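5-Carboxyvanillate Decarboxylase (Novosphingobium aromaticivorans, PDB 4QRN) probably removes a carboxyl group from 5-carboxyvanillate as a metal-dependent decarboxylase of the amidohydrolase superfamily, here holding manganese and a nitro-substituted inhibitor. Local coordinates at residues Gly34-Thr46 and Arg330-Val342. Numbering follows the deposited sequence. Where two conformers were deposited one is given.
Sequences GYLRIATEEAFAT and RVMYAMDYPYQYV. With MN (manganese (II) ion), chain E; 1DF (4-hydroxy-3-methoxy-5-nitrobenzoic acid), chain F.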
ATOM      1  N   GLY A  34     -23.413  24.247  -8.733  1.00 10.06           N
ATOM      2  CA  GLY A  34     -22.280  25.149  -8.896  1.00 10.31           C
ATOM      3  C   GLY A  34     -21.097  24.522  -9.607  1.00  9.62           C
ATOM      4  O   GLY A  34     -20.066  25.183  -9.771  1.00 10.65           O
ATOM      5  N   TYR A  35     -21.237  23.268 -10.037  1.00  8.73           N
ATOM      6  CA  TYR A  35     -20.193  22.552 -10.737  1.00  8.25           C
ATOM      7  C   TYR A  35     -20.873  21.467 -11.551  1.00  7.63           C
ATOM      8  O   TYR A  35     -21.911  20.963 -11.152  1.00  8.64           O
ATOM      9  CB  TYR A  35     -19.167  21.927  -9.766  1.00  8.70           C
ATOM     10  CG  TYR A  35     -19.777  21.173  -8.610  1.00  8.38           C
ATOM     11  CD1 TYR A  35     -20.202  19.844  -8.731  1.00  8.68           C
ATOM     12  CD2 TYR A  35     -19.946  21.796  -7.382  1.00  8.87           C
ATOM     13  CE1 TYR A  35     -20.781  19.184  -7.659  1.00  8.42           C
ATOM     14  CE2 TYR A  35     -20.538  21.148  -6.320  1.00  8.43           C
ATOM     15  CZ  TYR A  35     -20.920  19.830  -6.447  1.00  8.79           C
ATOM     16  OH  TYR A  35     -21.500  19.195  -5.365  1.00  9.31           O
ATOM     17  N   LEU A  36     -20.255  21.099 -12.667  1.00  7.81           N
ATOM     18  CA  LEU A  36     -20.574  19.837 -13.318  1.00  8.06           C
ATOM     19  C   LEU A  36     -19.894  18.714 -12.559  1.00  7.41           C
ATOM     20  O   LEU A  36     -18.840  18.928 -11.946  1.00  8.01           O
ATOM     21  CB  LEU A  36     -20.074  19.824 -14.762  1.00  9.20           C
ATOM     22  CG  LEU A  36     -20.649  20.883 -15.683  1.00 11.08           C
ATOM     23  CD1 LEU A  36     -19.996  20.758 -17.059  1.00 13.32           C
ATOM     24  CD2 LEU A  36     -22.161  20.763 -15.796  1.00 12.03           C
ATOM     25  N   ARG A  37     -20.480  17.525 -12.593  1.00  6.56           N
ATOM     26  CA  ARG A  37     -19.826  16.342 -12.047  1.00  6.70           C
ATOM     27  C   ARG A  37     -19.199  15.580 -13.212  1.00  6.76           C
ATOM     28  O   ARG A  37     -19.924  15.005 -14.034  1.00  7.10           O
ATOM     29  CB  ARG A  37     -20.793  15.462 -11.275  1.00  7.22           C
ATOM     30  CG  ARG A  37     -21.492  16.187 -10.125  1.00  7.59           C
ATOM     31  CD  ARG A  37     -22.260  15.220  -9.255  1.00  7.43           C
ATOM     32  NE  ARG A  37     -23.130  15.848  -8.268  1.00  7.62           N
ATOM     33  CZ  ARG A  37     -24.346  16.313  -8.527  1.00  7.41           C
ATOM     34  NH1 ARG A  37     -24.847  16.254  -9.761  1.00  7.56           N
ATOM     35  NH2 ARG A  37     -25.066  16.821  -7.526  1.00  8.51           N
ATOM     36  N   ILE A  38     -17.868  15.598 -13.280  1.00  6.52           N
ATOM     37  CA  ILE A  38     -17.115  14.904 -14.322  1.00  7.10           C
ATOM     38  C   ILE A  38     -16.422  13.709 -13.671  1.00  6.69           C
ATOM     39  O   ILE A  38     -15.544  13.889 -12.812  1.00  7.41           O
ATOM     40  CB  ILE A  38     -16.101  15.838 -15.006  1.00  7.53           C
ATOM     41  CG1 ILE A  38     -16.847  17.058 -15.607  1.00  7.99           C
ATOM     42  CG2 ILE A  38     -15.306  15.057 -16.049  1.00  8.04           C
ATOM     43  CD1 ILE A  38     -15.955  18.063 -16.322  1.00  8.82           C
ATOM     44  N   ALA A  39     -16.841  12.501 -14.040  1.00  6.52           N
ATOM     45  CA  ALA A  39     -16.307  11.282 -13.456  1.00  6.79           C
ATOM     46  C   ALA A  39     -15.146  10.789 -14.323  1.00  6.73           C
ATOM     47  O   ALA A  39     -15.333  10.513 -15.499  1.00  7.19           O
ATOM     48  CB  ALA A  39     -17.407  10.242 -13.375  1.00  7.46           C
ATOM     49  N   THR A  40     -13.953  10.689 -13.731  1.00  7.19           N
ATOM     50  CA  THR A  40     -12.736  10.511 -14.511  1.00  7.71           C
ATOM     51  C   THR A  40     -12.122   9.101 -14.536  1.00  7.74           C
ATOM     52  O   THR A  40     -11.011   8.967 -15.056  1.00  9.46           O
ATOM     53  CB  THR A  40     -11.666  11.501 -14.051  1.00  7.56           C
ATOM     54  OG1 THR A  40     -11.362  11.278 -12.666  1.00  7.68           O
ATOM     55  CG2 THR A  40     -12.108  12.948 -14.261  1.00  8.15           C
ATOM     56  N   GLU A  41     -12.827   8.060 -14.063  1.00  7.62           N
ATOM     57  CA  GLU A  41     -12.283   6.705 -14.157  1.00  7.67           C
ATOM     58  C   GLU A  41     -13.408   5.686 -14.371  1.00  8.00           C
ATOM     59  O   GLU A  41     -13.696   4.859 -13.513  1.00  9.29           O
ATOM     60  CB  GLU A  41     -11.448   6.313 -12.940  1.00  7.86           C
ATOM     61  CG  GLU A  41     -10.590   5.048 -13.219  1.00  8.44           C
ATOM     62  CD  GLU A  41     -10.085   4.380 -11.956  1.00  8.18           C
ATOM     63  OE1 GLU A  41      -9.298   5.011 -11.237  1.00  8.18           O
ATOM     64  OE2 GLU A  41     -10.462   3.213 -11.660  1.00  9.90           O
ATOM     65  N   GLU A  42     -14.027   5.730 -15.542  1.00  7.05           N
ATOM     66  CA  GLU A  42     -15.283   5.013 -15.798  1.00  7.06           C
ATOM     67  C   GLU A  42     -15.022   3.945 -16.850  1.00  6.94           C
ATOM     68  O   GLU A  42     -14.309   4.175 -17.816  1.00  8.76           O
ATOM     69  CB  GLU A  42     -16.349   6.028 -16.221  1.00  7.87           C
ATOM     70  CG  GLU A  42     -16.319   7.303 -15.350  1.00  7.89           C
ATOM     71  CD  GLU A  42     -16.404   7.010 -13.854  1.00  7.37           C
ATOM     72  OE1 GLU A  42     -17.338   6.283 -13.457  1.00  7.78           O
ATOM     73  OE2 GLU A  42     -15.515   7.489 -13.070  1.00  8.60           O
ATOM     74  N   ALA A  43     -15.567   2.750 -16.631  1.00  6.91           N
ATOM     75  CA  ALA A  43     -15.154   1.579 -17.390  1.00  6.62           C
ATOM     76  C   ALA A  43     -16.237   1.069 -18.347  1.00  7.23           C
ATOM     77  O   ALA A  43     -17.446   1.153 -18.055  1.00  7.46           O
ATOM     78  CB  ALA A  43     -14.796   0.460 -16.430  1.00  7.57           C
ATOM     79  N   PHE A  44     -15.786   0.467 -19.454  1.00  6.80           N
ATOM     80  CA  PHE A  44     -16.678  -0.299 -20.328  1.00  7.36           C
ATOM     81  C   PHE A  44     -15.934  -1.537 -20.803  1.00  7.47           C
ATOM     82  O   PHE A  44     -14.711  -1.645 -20.653  1.00  7.44           O
ATOM     83  CB  PHE A  44     -17.171   0.526 -21.528  1.00  8.07           C
ATOM     84  CG  PHE A  44     -16.114   0.766 -22.552  1.00  8.58           C
ATOM     85  CD1 PHE A  44     -15.226   1.828 -22.388  1.00  9.67           C
ATOM     86  CD2 PHE A  44     -15.978  -0.060 -23.657  1.00  9.47           C
ATOM     87  CE1 PHE A  44     -14.201   2.065 -23.271  1.00 11.11           C
ATOM     88  CE2 PHE A  44     -14.923   0.175 -24.586  1.00 10.66           C
ATOM     89  CZ  PHE A  44     -14.045   1.247 -24.381  1.00 11.11           C
ATOM     90  N   ALA A  45     -16.681  -2.497 -21.361  1.00  7.85           N
ATOM     91  CA  ALA A  45     -16.118  -3.727 -21.907  1.00  7.76           C
ATOM     92  C   ALA A  45     -16.653  -3.940 -23.304  1.00  8.28           C
ATOM     93  O   ALA A  45     -17.693  -3.377 -23.661  1.00  9.01           O
ATOM     94  CB  ALA A  45     -16.496  -4.930 -21.044  1.00  9.11           C
ATOM     95  N   THR A  46     -15.964  -4.783 -24.078  1.00  8.90           N
ATOM     96  CA  THR A  46     -16.554  -5.306 -25.302  1.00  9.48           C
ATOM     97  C   THR A  46     -16.729  -6.810 -25.118  1.00 10.10           C
ATOM     98  O   THR A  46     -15.895  -7.505 -24.535  1.00  9.73           O
ATOM     99  CB  THR A  46     -15.731  -4.993 -26.567  1.00 10.31           C
ATOM    100  OG1 THR A  46     -14.549  -5.802 -26.602  1.00 11.40           O
ATOM    101  CG2 THR A  46     -15.393  -3.495 -26.653  1.00 12.07           C
ATOM    102  N   ARG A 330      -4.787  19.155  -8.170  1.00  7.09           N
ATOM    103  CA  ARG A 330      -4.234  17.922  -8.727  1.00  7.05           C
ATOM    104  C   ARG A 330      -5.019  16.688  -8.300  1.00  7.26           C
ATOM    105  O   ARG A 330      -4.556  15.567  -8.515  1.00  8.18           O
ATOM    106  CB  ARG A 330      -2.752  17.789  -8.372  1.00  8.14           C
ATOM    107  CG  ARG A 330      -1.934  18.963  -8.881  1.00  8.84           C
ATOM    108  CD  ARG A 330      -0.433  18.711  -8.757  1.00  8.95           C
ATOM    109  NE  ARG A 330       0.067  17.742  -9.731  1.00  8.80           N
ATOM    110  CZ  ARG A 330       0.366  18.021 -10.995  1.00  8.57           C
ATOM    111  NH1 ARG A 330       0.216  19.256 -11.463  1.00 10.06           N
ATOM    112  NH2 ARG A 330       0.816  17.076 -11.792  1.00  8.84           N
ATOM    113  N   VAL A 331      -6.214  16.891  -7.737  1.00  6.71           N
ATOM    114  CA  VAL A 331      -7.066  15.814  -7.233  1.00  6.66           C
ATOM    115  C   VAL A 331      -8.450  15.974  -7.862  1.00  6.27           C
ATOM    116  O   VAL A 331      -9.065  17.044  -7.755  1.00  6.71           O
ATOM    117  CB  VAL A 331      -7.155  15.851  -5.691  1.00  7.70           C
ATOM    118  CG1 VAL A 331      -8.060  14.746  -5.171  1.00  8.66           C
ATOM    119  CG2 VAL A 331      -5.760  15.785  -5.082  1.00  8.62           C
ATOM    120  N   MET A 332      -8.940  14.903  -8.490  1.00  6.41           N
ATOM    121  CA  MET A 332     -10.172  14.911  -9.279  1.00  6.55           C
ATOM    122  C   MET A 332     -11.142  13.853  -8.794  1.00  6.18           C
ATOM    123  O   MET A 332     -10.748  12.773  -8.342  1.00  6.64           O
ATOM    124  CB  MET A 332      -9.814  14.595 -10.755  1.00  7.05           C
ATOM    125  CG  MET A 332      -9.044  15.715 -11.420  1.00  8.45           C
ATOM    126  SD  MET A 332      -8.415  15.267 -13.050  1.00  9.04           S
ATOM    127  CE  MET A 332      -6.999  14.254 -12.597  1.00 13.56           C
ATOM    128  N   TYR A 333     -12.419  14.143  -8.977  1.00  6.02           N
ATOM    129  CA  TYR A 333     -13.475  13.191  -8.733  1.00  6.04           C
ATOM    130  C   TYR A 333     -13.494  12.083  -9.788  1.00  6.22           C
ATOM    131  O   TYR A 333     -13.334  12.337 -10.984  1.00  6.42           O
ATOM    132  CB  TYR A 333     -14.826  13.922  -8.752  1.00  6.61           C
ATOM    133  CG  TYR A 333     -16.009  12.974  -8.658  1.00  6.55           C
ATOM    134  CD1 TYR A 333     -16.292  12.300  -7.469  1.00  6.92           C
ATOM    135  CD2 TYR A 333     -16.809  12.713  -9.757  1.00  7.20           C
ATOM    136  CE1 TYR A 333     -17.340  11.393  -7.397  1.00  7.56           C
ATOM    137  CE2 TYR A 333     -17.844  11.810  -9.695  1.00  7.99           C
ATOM    138  CZ  TYR A 333     -18.106  11.136  -8.518  1.00  8.16           C
ATOM    139  OH  TYR A 333     -19.151  10.237  -8.508  1.00  8.70           O
ATOM    140  N   ALA A 334     -13.746  10.855  -9.328  1.00  6.21           N
ATOM    141  CA  ALA A 334     -14.040   9.722 -10.208  1.00  6.36           C
ATOM    142  C   ALA A 334     -14.996   8.811  -9.470  1.00  6.81           C
ATOM    143  O   ALA A 334     -14.933   8.685  -8.241  1.00  7.74           O
ATOM    144  CB  ALA A 334     -12.780   8.945 -10.575  1.00  7.20           C
ATOM    145  N   MET A 335     -15.865   8.153 -10.239  1.00  7.48           N
ATOM    146  CA  MET A 335     -16.833   7.226  -9.674  1.00  7.79           C
ATOM    147  C   MET A 335     -16.369   5.747  -9.694  1.00  7.77           C
ATOM    148  O   MET A 335     -16.699   4.994  -8.786  1.00  8.63           O
ATOM    149  CB  MET A 335     -18.168   7.380 -10.409  1.00  8.44           C
ATOM    150  CG  MET A 335     -19.218   6.390  -9.972  1.00  8.75           C
ATOM    151  SD  MET A 335     -20.804   6.609 -10.779  1.00  9.60           S
ATOM    152  CE  MET A 335     -21.574   7.838  -9.733  1.00  9.72           C
ATOM    153  N   ASP A 336     -15.655   5.328 -10.746  0.70  7.84           N
ATOM    154  CA  ASP A 336     -15.332   3.909 -10.946  0.70  8.10           C
ATOM    155  C   ASP A 336     -16.614   3.145 -11.319  0.70  7.30           C
ATOM    156  O   ASP A 336     -16.762   1.963 -10.993  0.70  6.95           O
ATOM    157  CB  ASP A 336     -14.590   3.288  -9.725  0.70  8.30           C
ATOM    158  CG  ASP A 336     -13.282   2.555 -10.104  0.70  8.53           C
ATOM    159  OD1 ASP A 336     -13.130   2.109 -11.285  0.70  8.85           O
ATOM    160  OD2 ASP A 336     -12.426   2.426  -9.188  0.70  9.62           O
ATOM    161  N   TYR A 337     -17.509   3.785 -12.068  1.00  6.95           N
ATOM    162  CA  TYR A 337     -18.660   3.062 -12.609  1.00  7.15           C
ATOM    163  C   TYR A 337     -18.152   1.970 -13.559  1.00  7.52           C
ATOM    164  O   TYR A 337     -17.258   2.235 -14.354  1.00  8.07           O
ATOM    165  CB  TYR A 337     -19.515   4.030 -13.381  1.00  7.92           C
ATOM    166  CG  TYR A 337     -20.717   3.422 -14.063  1.00  7.63           C
ATOM    167  CD1 TYR A 337     -20.642   2.929 -15.371  1.00  7.88           C
ATOM    168  CD2 TYR A 337     -21.950   3.367 -13.411  1.00  7.88           C
ATOM    169  CE1 TYR A 337     -21.756   2.425 -16.022  1.00  8.25           C
ATOM    170  CE2 TYR A 337     -23.086   2.847 -14.058  1.00  8.13           C
ATOM    171  CZ  TYR A 337     -22.975   2.389 -15.366  1.00  7.93           C
ATOM    172  OH  TYR A 337     -24.075   1.905 -16.053  1.00  8.76           O
ATOM    173  N   PRO A 338     -18.732   0.758 -13.543  1.00  6.94           N
ATOM    174  CA  PRO A 338     -19.872   0.309 -12.735  1.00  7.05           C
ATOM    175  C   PRO A 338     -19.449  -0.497 -11.515  1.00  6.78           C
ATOM    176  O   PRO A 338     -20.320  -1.049 -10.831  1.00  7.46           O
ATOM    177  CB  PRO A 338     -20.642  -0.560 -13.733  1.00  7.80           C
ATOM    178  CG  PRO A 338     -19.551  -1.259 -14.502  1.00  8.10           C
ATOM    179  CD  PRO A 338     -18.456  -0.193 -14.645  1.00  7.64           C
ATOM    180  N   TYR A 339     -18.144  -0.601 -11.271  1.00  6.67           N
ATOM    181  CA  TYR A 339     -17.650  -1.358 -10.135  1.00  7.11           C
ATOM    182  C   TYR A 339     -18.059  -0.772  -8.795  1.00  6.71           C
ATOM    183  O   TYR A 339     -18.172  -1.493  -7.800  1.00  7.60           O
ATOM    184  CB  TYR A 339     -16.124  -1.499 -10.217  1.00  7.47           C
ATOM    185  CG  TYR A 339     -15.714  -2.238 -11.481  1.00  7.21           C
ATOM    186  CD1 TYR A 339     -15.860  -3.618 -11.574  1.00  6.97           C
ATOM    187  CD2 TYR A 339     -15.185  -1.565 -12.580  1.00  7.39           C
ATOM    188  CE1 TYR A 339     -15.527  -4.308 -12.726  1.00  7.26           C
ATOM    189  CE2 TYR A 339     -14.851  -2.242 -13.759  1.00  6.99           C
ATOM    190  CZ  TYR A 339     -15.005  -3.618 -13.801  1.00  7.07           C
ATOM    191  OH  TYR A 339     -14.672  -4.321 -14.921  1.00  7.78           O
ATOM    192  N   GLN A 340     -18.251   0.542  -8.757  1.00  6.95           N
ATOM    193  CA  GLN A 340     -18.616   1.233  -7.539  1.00  7.01           C
ATOM    194  C   GLN A 340     -19.614   2.348  -7.870  1.00  7.63           C
ATOM    195  O   GLN A 340     -19.292   3.538  -7.821  1.00  9.39           O
ATOM    196  CB  GLN A 340     -17.366   1.741  -6.828  1.00  8.47           C
ATOM    197  CG  GLN A 340     -17.630   2.153  -5.392  1.00  8.72           C
ATOM    198  CD  GLN A 340     -16.377   2.086  -4.533  1.00  8.11           C
ATOM    199  OE1 GLN A 340     -15.391   1.428  -4.883  1.00  8.22           O
ATOM    200  NE2 GLN A 340     -16.407   2.797  -3.406  1.00  8.57           N
ATOM    201  N   TYR A 341     -20.829   1.939  -8.227  1.00  8.16           N
ATOM    202  CA  TYR A 341     -21.893   2.844  -8.657  1.00  8.26           C
ATOM    203  C   TYR A 341     -22.826   3.069  -7.480  1.00  8.19           C
ATOM    204  O   TYR A 341     -23.698   2.252  -7.219  1.00  9.41           O
ATOM    205  CB  TYR A 341     -22.644   2.190  -9.826  1.00  9.21           C
ATOM    206  CG  TYR A 341     -23.850   2.952 -10.320  1.00  8.93           C
ATOM    207  CD1 TYR A 341     -23.765   4.299 -10.670  1.00  8.68           C
ATOM    208  CD2 TYR A 341     -25.076   2.321 -10.467  1.00 10.38           C
ATOM    209  CE1 TYR A 341     -24.858   5.003 -11.144  1.00  8.31           C
ATOM    210  CE2 TYR A 341     -26.186   3.009 -10.932  1.00 10.99           C
ATOM    211  CZ  TYR A 341     -26.079   4.350 -11.266  1.00  9.20           C
ATOM    212  OH  TYR A 341     -27.178   5.044 -11.713  1.00 10.10           O
ATOM    213  N   VAL A 342     -22.615   4.154  -6.747  1.00  7.64           N
ATOM    214  CA  VAL A 342     -23.290   4.344  -5.463  1.00  8.04           C
ATOM    215  C   VAL A 342     -23.782   5.772  -5.346  1.00  7.49           C
ATOM    216  O   VAL A 342     -23.011   6.700  -5.133  1.00  8.02           O
ATOM    217  CB  VAL A 342     -22.348   4.030  -4.271  1.00  9.17           C
ATOM    218  CG1 VAL A 342     -23.144   4.050  -2.979  1.00  9.70           C
ATOM    219  CG2 VAL A 342     -21.594   2.696  -4.478  1.00 10.56           C
TER
HETATM  220 MN    MN E 401     -11.411   1.370 -12.246  0.73  7.98          MN
HETATM  221  C1  1DF F 402     -12.829  -3.529  -9.907  0.91  7.13           C
HETATM  222  CO1 1DF F 402     -12.531  -2.272  -9.462  0.91  7.49           C
HETATM  223  CO2 1DF F 402     -12.480  -3.893 -11.226  0.91  7.25           C
HETATM  224  CM1 1DF F 402     -11.963  -1.374 -10.426  0.91  7.35           C
HETATM  225  CM2 1DF F 402     -12.068  -2.953 -12.149  0.91  7.21           C
HETATM  226  OM  1DF F 402     -11.765  -3.243 -13.449  0.91  7.81           O
HETATM  227  CZ  1DF F 402     -11.915  -1.620 -11.796  0.91  6.97           C
HETATM  228  CC  1DF F 402     -13.442  -4.552  -9.024  0.91  7.68           C
HETATM  229  CV  1DF F 402     -11.641  -4.622 -13.798  0.91  8.43           C
HETATM  230  O1  1DF F 402     -14.212  -4.138  -8.061  0.91  8.13           O
HETATM  231  O2  1DF F 402     -13.213  -5.745  -9.250  0.91  8.02           O
HETATM  232  O3  1DF F 402     -11.694  -0.684 -12.672  0.91  7.96           O
HETATM  233  N   1DF F 402     -11.202  -0.225  -9.825  0.91 10.98           N
HETATM  234  O11 1DF F 402     -10.560   0.538 -10.492  0.91 12.10           O
HETATM  235  O22 1DF F 402     -11.126  -0.181  -8.566  0.91 12.55           O
HETATM  236  O   HOH W   1     -12.407   2.140 -14.039  1.00 10.09           O
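Ala43 CB meets the Tyr339 ring at its edge, 3.8 Å from CE2, while one face of that ring lies against the inhibitor, with CM2 over its centre. At the Tyr333 ring, Ile38 O sits at the edge and Met335 N over one face, toward the rim; the Tyr337 ring has Pro338 CB over one face and Tyr341 CD1 at its edge. The buried carboxylate of Glu42 ties loop 333-339 to strand 38-44. Its OE2 takes Met335 N (2.9 Å) and Asp336 N on the syn side and Glu41 N on the anti side; OE1 receives Tyr337 N from above the carboxylate plane. A bend at chi2 (-53°) lets one carboxylate span all four amides. With alanine in place of Glu42, these N-H groups would probably lose their common acceptor and the loop carrying Asp336 its anchor. Tyr333 O accepts both Thr40 N and OG1, and Ala43 N bonds Tyr337 O, joining first and last strands, consistent with closure of an amidohydrolase (beta/alpha)8 barrel. Glu41 OE1 bonds Tyr208 and Ser311, and Asp336 also pairs with His263. Glu41 OE2 and Asp336 OD1 approach to 2.9 Å because they share one manganese with His210, the inhibitor and a water, Glu42 bracing this site from the second shell.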